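PDB 3JWH: Hen1 from Anabaena variabilis, which probably transfers a methyl group from S-adenosylmethionine to the 2'-hydroxyl of the 3'-terminal nucleotide of RNA. Local coordinates for residues T94-R99 / E124-E129; N19-A24 / A105-E110; W174-T179 / V186-I191. All coordinates share one frame; numbering follows the deposited sequence.

Contact 1 (T94-R99 / E124-E129)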
loop_
_atom_site.group_PDB
_atom_site.type_symbol
_atom_site.label_atom_id
_atom_site.label_comp_id
_atom_site.label_asym_id
_atom_site.label_seq_id
_atom_site.Cartn_x
_atom_site.Cartn_y
_atom_site.Cartn_z
ATOM N N THR A 94 1.466 -13.542 -3.364
ATOM C CA THR A 94 0.432 -14.557 -3.376
ATOM C C THR A 94 0.749 -15.751 -2.486
ATOM O O THR A 94 -0.033 -16.697 -2.412
ATOM C CB THR A 94 0.198 -15.037 -4.808
ATOM O OG1 THR A 94 1.417 -15.574 -5.327
ATOM C CG2 THR A 94 -0.245 -13.874 -5.688
ATOM N N TYR A 95 1.884 -15.712 -1.804
ATOM C CA TYR A 95 2.266 -16.814 -0.934
ATOM C C TYR A 95 2.166 -16.449 0.546
ATOM O O TYR A 95 2.580 -15.368 0.954
ATOM C CB TYR A 95 3.687 -17.256 -1.252
ATOM C CG TYR A 95 4.184 -18.345 -0.336
ATOM C CD1 TYR A 95 3.634 -19.626 -0.380
ATOM C CD2 TYR A 95 5.204 -18.091 0.584
ATOM C CE1 TYR A 95 4.089 -20.630 0.468
ATOM C CE2 TYR A 95 5.669 -19.087 1.439
ATOM C CZ TYR A 95 5.109 -20.355 1.376
ATOM O OH TYR A 95 5.581 -21.341 2.217
ATOM N N GLN A 96 1.622 -17.365 1.341
ATOM C CA GLN A 96 1.458 -17.139 2.772
ATOM C C GLN A 96 2.776 -17.205 3.508
ATOM O O GLN A 96 3.180 -18.273 3.975
ATOM C CB GLN A 96 0.515 -18.166 3.369
ATOM C CG GLN A 96 -0.747 -18.379 2.584
ATOM C CD GLN A 96 -1.787 -19.119 3.395
ATOM O OE1 GLN A 96 -1.457 -20.031 4.161
ATOM N NE2 GLN A 96 -3.052 -18.733 3.234
ATOM N N ASP A 97 3.428 -16.057 3.625
ATOM C CA ASP A 97 4.720 -15.947 4.286
ATOM C C ASP A 97 4.514 -15.602 5.754
ATOM O O ASP A 97 3.854 -14.611 6.076
ATOM C CB ASP A 97 5.547 -14.850 3.610
ATOM C CG ASP A 97 7.006 -14.923 3.957
ATOM O OD1 ASP A 97 7.331 -15.098 5.149
ATOM O OD2 ASP A 97 7.843 -14.789 3.036
ATOM N N LYS A 98 5.088 -16.412 6.640
ATOM C CA LYS A 98 4.943 -16.193 8.072
ATOM C C LYS A 98 5.550 -14.864 8.511
ATOM O O LYS A 98 5.262 -14.382 9.600
ATOM C CB LYS A 98 5.578 -17.355 8.857
ATOM C CG LYS A 98 5.078 -18.734 8.416
ATOM C CD LYS A 98 3.556 -18.886 8.530
ATOM C CE LYS A 98 3.097 -19.001 9.983
ATOM N NZ LYS A 98 1.621 -19.200 10.102
ATOM N N ARG A 99 6.392 -14.277 7.669
ATOM C CA ARG A 99 7.006 -12.988 7.985
ATOM C C ARG A 99 6.043 -11.805 7.757
ATOM O O ARG A 99 6.391 -10.653 8.038
ATOM C CB ARG A 99 8.268 -12.785 7.147
ATOM C CG ARG A 99 9.431 -13.673 7.531
ATOM C CD ARG A 99 10.551 -13.572 6.504
ATOM N NE ARG A 99 10.135 -14.067 5.194
ATOM C CZ ARG A 99 10.928 -14.132 4.126
ATOM N NH1 ARG A 99 12.194 -13.737 4.204
ATOM N NH2 ARG A 99 10.450 -14.579 2.975
ATOM N N GLU A 124 -5.471 -11.573 -2.121
ATOM C CA GLU A 124 -6.538 -11.137 -1.222
ATOM C C GLU A 124 -6.592 -11.972 0.046
ATOM O O GLU A 124 -6.760 -11.431 1.130
ATOM C CB GLU A 124 -7.905 -11.181 -1.923
ATOM C CG GLU A 124 -8.153 -10.029 -2.898
ATOM C CD GLU A 124 -9.335 -10.286 -3.833
ATOM O OE1 GLU A 124 -10.091 -11.253 -3.589
ATOM O OE2 GLU A 124 -9.511 -9.517 -4.804
ATOM N N ARG A 125 -6.462 -13.291 -0.088
ATOM C CA ARG A 125 -6.479 -14.171 1.074
ATOM C C ARG A 125 -5.222 -13.962 1.889
ATOM O O ARG A 125 -5.283 -13.791 3.102
ATOM C CB ARG A 125 -6.593 -15.634 0.655
ATOM C CG ARG A 125 -8.009 -16.037 0.268
ATOM C CD ARG A 125 -8.099 -17.533 0.078
ATOM N NE ARG A 125 -7.219 -17.973 -0.999
ATOM C CZ ARG A 125 -7.442 -17.735 -2.287
ATOM N NH1 ARG A 125 -8.528 -17.064 -2.661
ATOM N NH2 ARG A 125 -6.578 -18.164 -3.200
ATOM N N VAL A 126 -4.078 -13.970 1.220
ATOM C CA VAL A 126 -2.820 -13.752 1.902
ATOM C C VAL A 126 -2.906 -12.498 2.774
ATOM O O VAL A 126 -2.490 -12.495 3.934
ATOM C CB VAL A 126 -1.677 -13.564 0.894
ATOM C CG1 VAL A 126 -0.382 -13.220 1.624
ATOM C CG2 VAL A 126 -1.513 -14.823 0.064
ATOM N N LEU A 127 -3.473 -11.437 2.212
ATOM C CA LEU A 127 -3.580 -10.169 2.911
ATOM C C LEU A 127 -4.725 -10.015 3.924
ATOM O O LEU A 127 -4.500 -9.639 5.080
ATOM C CB LEU A 127 -3.655 -9.038 1.872
ATOM C CG LEU A 127 -4.013 -7.624 2.331
ATOM C CD1 LEU A 127 -2.912 -7.036 3.202
ATOM C CD2 LEU A 127 -4.219 -6.764 1.093
ATOM N N PHE A 128 -5.950 -10.301 3.505
ATOM C CA PHE A 128 -7.089 -10.125 4.397
ATOM C C PHE A 128 -7.480 -11.310 5.269
ATOM O O PHE A 128 -8.348 -11.182 6.123
ATOM C CB PHE A 128 -8.295 -9.655 3.580
ATOM C CG PHE A 128 -8.100 -8.308 2.929
ATOM C CD1 PHE A 128 -8.068 -7.145 3.701
ATOM C CD2 PHE A 128 -7.952 -8.202 1.549
ATOM C CE1 PHE A 128 -7.894 -5.897 3.103
ATOM C CE2 PHE A 128 -7.777 -6.962 0.945
ATOM C CZ PHE A 128 -7.748 -5.807 1.722
ATOM N N GLU A 129 -6.827 -12.453 5.072
ATOM C CA GLU A 129 -7.136 -13.664 5.834
ATOM C C GLU A 129 -5.908 -14.137 6.604
ATOM O O GLU A 129 -5.931 -14.224 7.837
ATOM C CB GLU A 129 -7.621 -14.753 4.869
ATOM C CG GLU A 129 -8.314 -15.954 5.495
ATOM C CD GLU A 129 -8.827 -16.921 4.432
ATOM O OE1 GLU A 129 -9.826 -16.589 3.759
ATOM O OE2 GLU A 129 -8.217 -18.000 4.250
#

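Contact 2 (N19-A24 / A105-E110). With SAH (S-adenosyl-L-homocysteine), chain C.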
loop_
_atom_site.group_PDB
_atom_site.type_symbol
_atom_site.label_atom_id
_atom_site.label_comp_id
_atom_site.label_asym_id
_atom_site.label_seq_id
_atom_site.Cartn_x
_atom_site.Cartn_y
_atom_site.Cartn_z
ATOM N N ASN A 19 1.959 11.294 0.886
ATOM C CA ASN A 19 1.433 12.073 2.010
ATOM C C ASN A 19 0.097 11.493 2.451
ATOM O O ASN A 19 -0.207 11.415 3.642
ATOM C CB ASN A 19 1.223 13.535 1.600
ATOM C CG ASN A 19 2.518 14.330 1.567
ATOM O OD1 ASN A 19 3.123 14.595 2.609
ATOM N ND2 ASN A 19 2.946 14.715 0.369
ATOM N N GLY A 20 -0.704 11.101 1.472
ATOM C CA GLY A 20 -1.999 10.526 1.777
ATOM C C GLY A 20 -1.887 9.220 2.537
ATOM O O GLY A 20 -2.684 8.956 3.428
ATOM N N VAL A 21 -0.902 8.399 2.184
ATOM C CA VAL A 21 -0.701 7.109 2.845
ATOM C C VAL A 21 -0.136 7.312 4.251
ATOM O O VAL A 21 -0.633 6.734 5.217
ATOM C CB VAL A 21 0.260 6.204 2.034
ATOM C CG1 VAL A 21 0.516 4.918 2.780
ATOM C CG2 VAL A 21 -0.328 5.902 0.675
ATOM N N VAL A 22 0.891 8.151 4.369
ATOM C CA VAL A 22 1.488 8.410 5.671
ATOM C C VAL A 22 0.452 8.971 6.626
ATOM O O VAL A 22 0.416 8.612 7.804
ATOM C CB VAL A 22 2.653 9.407 5.562
ATOM C CG1 VAL A 22 3.194 9.734 6.937
ATOM C CG2 VAL A 22 3.741 8.822 4.694
ATOM N N ALA A 23 -0.387 9.865 6.102
ATOM C CA ALA A 23 -1.442 10.488 6.895
ATOM C C ALA A 23 -2.429 9.432 7.402
ATOM O O ALA A 23 -2.839 9.455 8.561
ATOM C CB ALA A 23 -2.172 11.534 6.051
ATOM N N ALA A 24 -2.816 8.502 6.540
ATOM C CA ALA A 24 -3.748 7.466 6.971
ATOM C C ALA A 24 -3.120 6.553 8.034
ATOM O O ALA A 24 -3.780 6.173 8.996
ATOM C CB ALA A 24 -4.220 6.646 5.773
ATOM N N ALA A 105 -0.142 -2.373 10.167
ATOM C CA ALA A 105 -0.720 -2.068 8.864
ATOM C C ALA A 105 0.089 -2.612 7.701
ATOM O O ALA A 105 1.303 -2.808 7.793
ATOM C CB ALA A 105 -0.862 -0.547 8.711
ATOM N N ALA A 106 -0.614 -2.861 6.609
ATOM C CA ALA A 106 -0.017 -3.319 5.378
ATOM C C ALA A 106 -0.402 -2.257 4.336
ATOM O O ALA A 106 -1.543 -1.792 4.313
ATOM C CB ALA A 106 -0.605 -4.652 4.989
ATOM N N THR A 107 0.537 -1.843 3.499
ATOM C CA THR A 107 0.197 -0.873 2.458
ATOM C C THR A 107 0.403 -1.567 1.128
ATOM O O THR A 107 1.372 -2.288 0.943
ATOM C CB THR A 107 1.082 0.398 2.511
ATOM O OG1 THR A 107 2.469 0.026 2.471
ATOM C CG2 THR A 107 0.789 1.206 3.767
ATOM N N VAL A 108 -0.520 -1.359 0.205
ATOM C CA VAL A 108 -0.448 -1.970 -1.117
ATOM C C VAL A 108 -0.641 -0.757 -2.047
ATOM O O VAL A 108 -1.769 -0.411 -2.415
ATOM C CB VAL A 108 -1.611 -2.985 -1.308
ATOM C CG1 VAL A 108 -1.351 -3.849 -2.501
ATOM C CG2 VAL A 108 -1.807 -3.820 -0.038
ATOM N N ILE A 109 0.464 -0.123 -2.416
ATOM C CA ILE A 109 0.448 1.088 -3.227
ATOM C C ILE A 109 0.706 0.885 -4.704
ATOM O O ILE A 109 1.801 0.484 -5.107
ATOM C CB ILE A 109 1.481 2.084 -2.700
ATOM C CG1 ILE A 109 1.387 2.149 -1.180
ATOM C CG2 ILE A 109 1.227 3.481 -3.287
ATOM C CD1 ILE A 109 0.007 2.536 -0.646
ATOM N N GLU A 110 -0.310 1.170 -5.509
ATOM C CA GLU A 110 -0.195 1.019 -6.951
ATOM C C GLU A 110 0.294 -0.393 -7.278
ATOM O O GLU A 110 1.236 -0.583 -8.058
ATOM C CB GLU A 110 0.778 2.062 -7.510
ATOM C CG GLU A 110 0.481 3.505 -7.037
ATOM C CD GLU A 110 -0.918 4.012 -7.431
ATOM O OE1 GLU A 110 -1.196 4.158 -8.644
ATOM O OE2 GLU A 110 -1.739 4.267 -6.528
HETATM N N SAH C . 4.617 0.677 -4.561
HETATM C CA SAH C . 5.753 1.192 -5.341
HETATM C CB SAH C . 5.507 0.933 -6.828
HETATM C CG SAH C . 5.294 -0.560 -7.081
HETATM S SD SAH C . 4.925 -0.981 -8.824
HETATM C C SAH C . 5.888 2.700 -5.119
HETATM O O SAH C . 5.317 3.439 -5.949
HETATM O OXT SAH C . 6.556 3.075 -4.129
HETATM C "C5'" SAH C . 4.353 -2.694 -8.540
HETATM C "C4'" SAH C . 5.306 -3.450 -7.612
HETATM O "O4'" SAH C . 4.682 -4.684 -7.217
HETATM C "C3'" SAH C . 6.595 -3.815 -8.355
HETATM O "O3'" SAH C . 7.710 -3.738 -7.464
HETATM C "C2'" SAH C . 6.321 -5.267 -8.744
HETATM O "O2'" SAH C . 7.565 -5.957 -8.893
HETATM C "C1'" SAH C . 5.638 -5.727 -7.458
HETATM N N9 SAH C . 4.919 -7.006 -7.635
HETATM C C8 SAH C . 4.103 -7.308 -8.642
HETATM N N7 SAH C . 3.605 -8.528 -8.462
HETATM C C5 SAH C . 4.106 -9.012 -7.330
HETATM C C6 SAH C . 3.964 -10.205 -6.640
HETATM N N6 SAH C . 3.179 -11.170 -7.118
HETATM N N1 SAH C . 4.633 -10.378 -5.498
HETATM C C2 SAH C . 5.427 -9.429 -5.021
HETATM N N3 SAH C . 5.588 -8.282 -5.652
HETATM C C4 SAH C . 4.947 -8.040 -6.802
#

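Contact 3 (W174-T179 / V186-I191)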
loop_
_atom_site.group_PDB
_atom_site.type_symbol
_atom_site.label_atom_id
_atom_site.label_comp_id
_atom_site.label_asym_id
_atom_site.label_seq_id
_atom_site.Cartn_x
_atom_site.Cartn_y
_atom_site.Cartn_z
ATOM N N TRP A 174 -14.727 -3.788 -5.806
ATOM C CA TRP A 174 -13.679 -4.705 -5.391
ATOM C C TRP A 174 -13.517 -4.614 -3.882
ATOM O O TRP A 174 -13.491 -5.637 -3.195
ATOM C CB TRP A 174 -12.344 -4.351 -6.051
ATOM C CG TRP A 174 -11.190 -5.132 -5.476
ATOM C CD1 TRP A 174 -10.896 -6.455 -5.706
ATOM C CD2 TRP A 174 -10.250 -4.680 -4.493
ATOM N NE1 TRP A 174 -9.843 -6.850 -4.918
ATOM C CE2 TRP A 174 -9.426 -5.784 -4.160
ATOM C CE3 TRP A 174 -10.024 -3.453 -3.858
ATOM C CZ2 TRP A 174 -8.395 -5.694 -3.212
ATOM C CZ3 TRP A 174 -8.992 -3.363 -2.915
ATOM C CH2 TRP A 174 -8.195 -4.477 -2.601
ATOM N N ALA A 175 -13.423 -3.383 -3.376
ATOM C CA ALA A 175 -13.231 -3.138 -1.953
ATOM C C ALA A 175 -14.432 -3.511 -1.107
ATOM O O ALA A 175 -14.283 -4.003 0.009
ATOM C CB ALA A 175 -12.858 -1.682 -1.717
ATOM N N ASN A 176 -15.626 -3.261 -1.627
ATOM C CA ASN A 176 -16.827 -3.601 -0.890
ATOM C C ASN A 176 -16.924 -5.126 -0.860
ATOM O O ASN A 176 -17.320 -5.701 0.151
ATOM C CB ASN A 176 -18.071 -2.989 -1.548
ATOM C CG ASN A 176 -18.185 -1.490 -1.298
ATOM O OD1 ASN A 176 -17.918 -1.010 -0.196
ATOM N ND2 ASN A 176 -18.606 -0.746 -2.321
ATOM N N LYS A 177 -16.558 -5.776 -1.956
ATOM C CA LYS A 177 -16.589 -7.236 -1.994
ATOM C C LYS A 177 -15.611 -7.750 -0.941
ATOM O O LYS A 177 -15.806 -8.830 -0.403
ATOM C CB LYS A 177 -16.182 -7.783 -3.368
ATOM C CG LYS A 177 -17.301 -7.881 -4.398
ATOM C CD LYS A 177 -18.183 -9.091 -4.164
ATOM C CE LYS A 177 -19.301 -9.160 -5.195
ATOM N NZ LYS A 177 -20.177 -10.370 -5.055
ATOM N N ILE A 178 -14.561 -6.982 -0.647
ATOM C CA ILE A 178 -13.598 -7.421 0.356
ATOM C C ILE A 178 -14.236 -7.417 1.744
ATOM O O ILE A 178 -14.056 -8.354 2.520
ATOM C CB ILE A 178 -12.328 -6.523 0.387
ATOM C CG1 ILE A 178 -11.470 -6.759 -0.869
ATOM C CG2 ILE A 178 -11.516 -6.815 1.632
ATOM C CD1 ILE A 178 -10.908 -8.176 -0.991
ATOM N N THR A 179 -15.001 -6.376 2.053
ATOM C CA THR A 179 -15.623 -6.295 3.371
ATOM C C THR A 179 -16.752 -7.305 3.554
ATOM O O THR A 179 -17.281 -7.455 4.652
ATOM C CB THR A 179 -16.205 -4.900 3.635
ATOM O OG1 THR A 179 -17.400 -4.757 2.868
ATOM C CG2 THR A 179 -15.201 -3.805 3.247
ATOM N N VAL A 186 -14.513 -0.670 5.073
ATOM C CA VAL A 186 -13.694 0.187 4.237
ATOM C C VAL A 186 -14.169 1.638 4.159
ATOM O O VAL A 186 -15.361 1.922 4.269
ATOM C CB VAL A 186 -13.642 -0.407 2.808
ATOM C CG1 VAL A 186 -15.001 -0.234 2.125
ATOM C CG2 VAL A 186 -12.528 0.220 2.007
ATOM N N GLN A 187 -13.219 2.546 3.981
ATOM C CA GLN A 187 -13.505 3.969 3.837
ATOM C C GLN A 187 -12.727 4.435 2.613
ATOM O O GLN A 187 -11.561 4.080 2.440
ATOM C CB GLN A 187 -13.032 4.760 5.062
ATOM C CG GLN A 187 -14.025 4.809 6.209
ATOM C CD GLN A 187 -15.337 5.454 5.807
ATOM O OE1 GLN A 187 -15.359 6.578 5.291
ATOM N NE2 GLN A 187 -16.445 4.746 6.039
ATOM N N PHE A 188 -13.373 5.202 1.747
ATOM C CA PHE A 188 -12.692 5.703 0.567
ATOM C C PHE A 188 -12.247 7.135 0.801
ATOM O O PHE A 188 -12.927 7.906 1.474
ATOM C CB PHE A 188 -13.602 5.583 -0.645
ATOM C CG PHE A 188 -14.003 4.173 -0.936
ATOM C CD1 PHE A 188 -13.086 3.271 -1.468
ATOM C CD2 PHE A 188 -15.289 3.728 -0.641
ATOM C CE1 PHE A 188 -13.449 1.947 -1.699
ATOM C CE2 PHE A 188 -15.657 2.416 -0.867
ATOM C CZ PHE A 188 -14.736 1.521 -1.397
ATOM N N GLN A 189 -11.077 7.470 0.271
ATOM C CA GLN A 189 -10.499 8.795 0.440
ATOM C C GLN A 189 -9.612 9.134 -0.748
ATOM O O GLN A 189 -8.415 8.854 -0.728
ATOM C CB GLN A 189 -9.652 8.829 1.714
ATOM C CG GLN A 189 -10.428 8.619 3.010
ATOM C CD GLN A 189 -9.555 8.110 4.152
ATOM O OE1 GLN A 189 -8.437 8.591 4.365
ATOM N NE2 GLN A 189 -10.070 7.134 4.899
ATOM N N PRO A 190 -10.180 9.735 -1.804
ATOM C CA PRO A 190 -9.349 10.078 -2.964
ATOM C C PRO A 190 -8.224 11.015 -2.528
ATOM O O PRO A 190 -8.400 11.810 -1.606
ATOM C CB PRO A 190 -10.343 10.748 -3.914
ATOM C CG PRO A 190 -11.318 11.386 -2.980
ATOM C CD PRO A 190 -11.538 10.288 -1.956
ATOM N N ILE A 191 -7.067 10.917 -3.171
ATOM C CA ILE A 191 -5.955 11.770 -2.787
ATOM C C ILE A 191 -5.668 12.885 -3.788
ATOM O O ILE A 191 -5.124 13.926 -3.421
ATOM C CB ILE A 191 -4.671 10.931 -2.536
ATOM C CG1 ILE A 191 -4.145 10.332 -3.838
ATOM C CG2 ILE A 191 -4.974 9.817 -1.542
ATOM C CD1 ILE A 191 -3.298 11.290 -4.668
#

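Contact 1 (T94-R99 / E124-E129)
Val126 carries this contact almost alone, pushing both of its methyl groups against the backbone of Thr94 and Tyr95. Its CG2 meets the carbonyl oxygen of Thr94 (Thr94 O to Val126 CG2, 3.4 Å), while CG1 lies against the next carbonyl oxygen, Tyr95 O, at 3.7 Å. CG1 stands anti to the backbone N (chi1 175°) and CG2 beside it, a rotation that turns one methyl to each carbonyl oxygen. A short branched residue suits a place where helix and loop come as near as 5.5 Å between the CA atoms of Gln96 and Val126. Beyond this point the packing thins: the aliphatic CG of Gln96 only grazes Val126 CG2, and its amide continues away from the valine on the exposed side of the contact. The helix is 117-131 of the Rossmann-like methyltransferase fold, and the loop joins strands 86-90 and 105-109, passing close to the bound S-adenosylhomocysteine. Phe100 also rests on Val126, extending the apolar patch. Gln96 itself sits at the centre of an inverse gamma turn, after which the chain leaves the helix. On that solvent side the loop is held by its own polar groups. Asp97 OD1 accepts from the backbone N of Arg99 at 2.8 Å, closing an Asx turn, and the carboxylate is gripped side-on by the guanidinium, NE going to OD1 and NH2 to OD2. The second of these, Arg99 NH2 to Asp97 OD2, is a salt bridge of 2.6 Å that lies near the guanidinium plane and uses the syn lone pair of OD2.

Contact 2 (N19-A24 / A105-E110)
Val21 points from helix 13-27 toward strand 105-109 and touches two of its side chains, one with each methyl. Its CG2 meets Ile109 CD1 tip to tip at 3.6 Å, and its CG1 lies 3.9 Å from Thr107 CG2, where the side chains cross obliquely. Ile109 places CG1 beside its backbone N (chi1 -45°), and the turn about CB-CG1 (chi2 -58°) brings CD1 to the valine. Thr107 and Ile109 suit this face because both are beta-branched and strand-forming. The threonine offers its methyl to the helix and its hydroxyl to the carboxylate of Asp35, which satisfies that buried polar group. Leu43 of helix 42-49 packs on both Val21 and Thr107, extending the apolar layer. Further out, backbone bonds tie Thr107 to Ile34 on one neighbouring strand and Ala106 to Ile135 and Ile137 on the other. At the end of the strand the backbone turns to the ligand: Ile109 O accepts a hydrogen bond from the amino N of S-adenosylhomocysteine at 2.9 Å, and Glu110 O lies 3.8 Å from its sulfur SD. A helix packed on a central parallel strand whose C-terminal end meets the cofactor is characteristic of the Rossmann-like fold of class I methyltransferases.

Contact 3 (W174-T179 / V186-I191)
The ring of Phe188 presents its edge, not a face, to helix 168-181: Ala175 CB and Asn176 OD1 both lie near the ring plane. The methyl sits 3.7 Å from Phe188 CE1, and the amide oxygen approaches more loosely, with Asn176 OD1 4.2 Å from Phe188 CE2. Amide and ring planes stand 89° apart. Trp174 offers a face to its own helix, where Ile178 CG1 lies 3.9 Å above the indole plane, toward the rim. Val186, two residues earlier on the strand, meets the same helix. Its CG1, set between the backbone N and the carbonyl carbon (chi1 71°), meets Thr179 CG2 at 3.7 Å and also Asn176 OD1, while CG2 faces Ala175 CB at a longer 4.2 Å. Alanine suits the middle of the helix face because its single methyl admits both valine and phenylalanine. Thr179 turns its methyl to the strand and its hydroxyl back to the helix, where Thr179 OG1 donates to Asn176 O at 2.9 Å. The axes of helix segment 174-179 and strand segment 186-188, part of edge strand 184-188, run nearly antiparallel, at 161°, as a helix that turns back into the next strand of the sheet; Phe207 on the adjoining strand packs on Ala175 and Val186. No hydrogen bond joins the two segments, so their cohesion rests largely on apolar packing, with the threonine hydroxyl satisfied within its helix and its methyl left for the valine.

Overall arrangement
Contacts 2 and 3 set helices against strands of one seven-stranded mixed sheet, while contact 1 lays a loop on a helix that packs on that sheet. The centres of contacts 1 and 2 are about 18 Å apart, 1 and 3 about 19 Å, 2 and 3 about 13 Å. Segments of contacts 1 and 2 alternate along the chain; helix 117-131 is the next helix after strand 105-109, and its Leu127 packs on Ala106 and Val108. Contact 3 follows in sequence, meeting contact 1 through Glu124, which probably accepts a hydrogen bond from Trp174, and Phe128 against Ile178. Helix 117-131 therefore lies between ligand-binding strand 105-109 and helix 168-181, which packs on the edge strand.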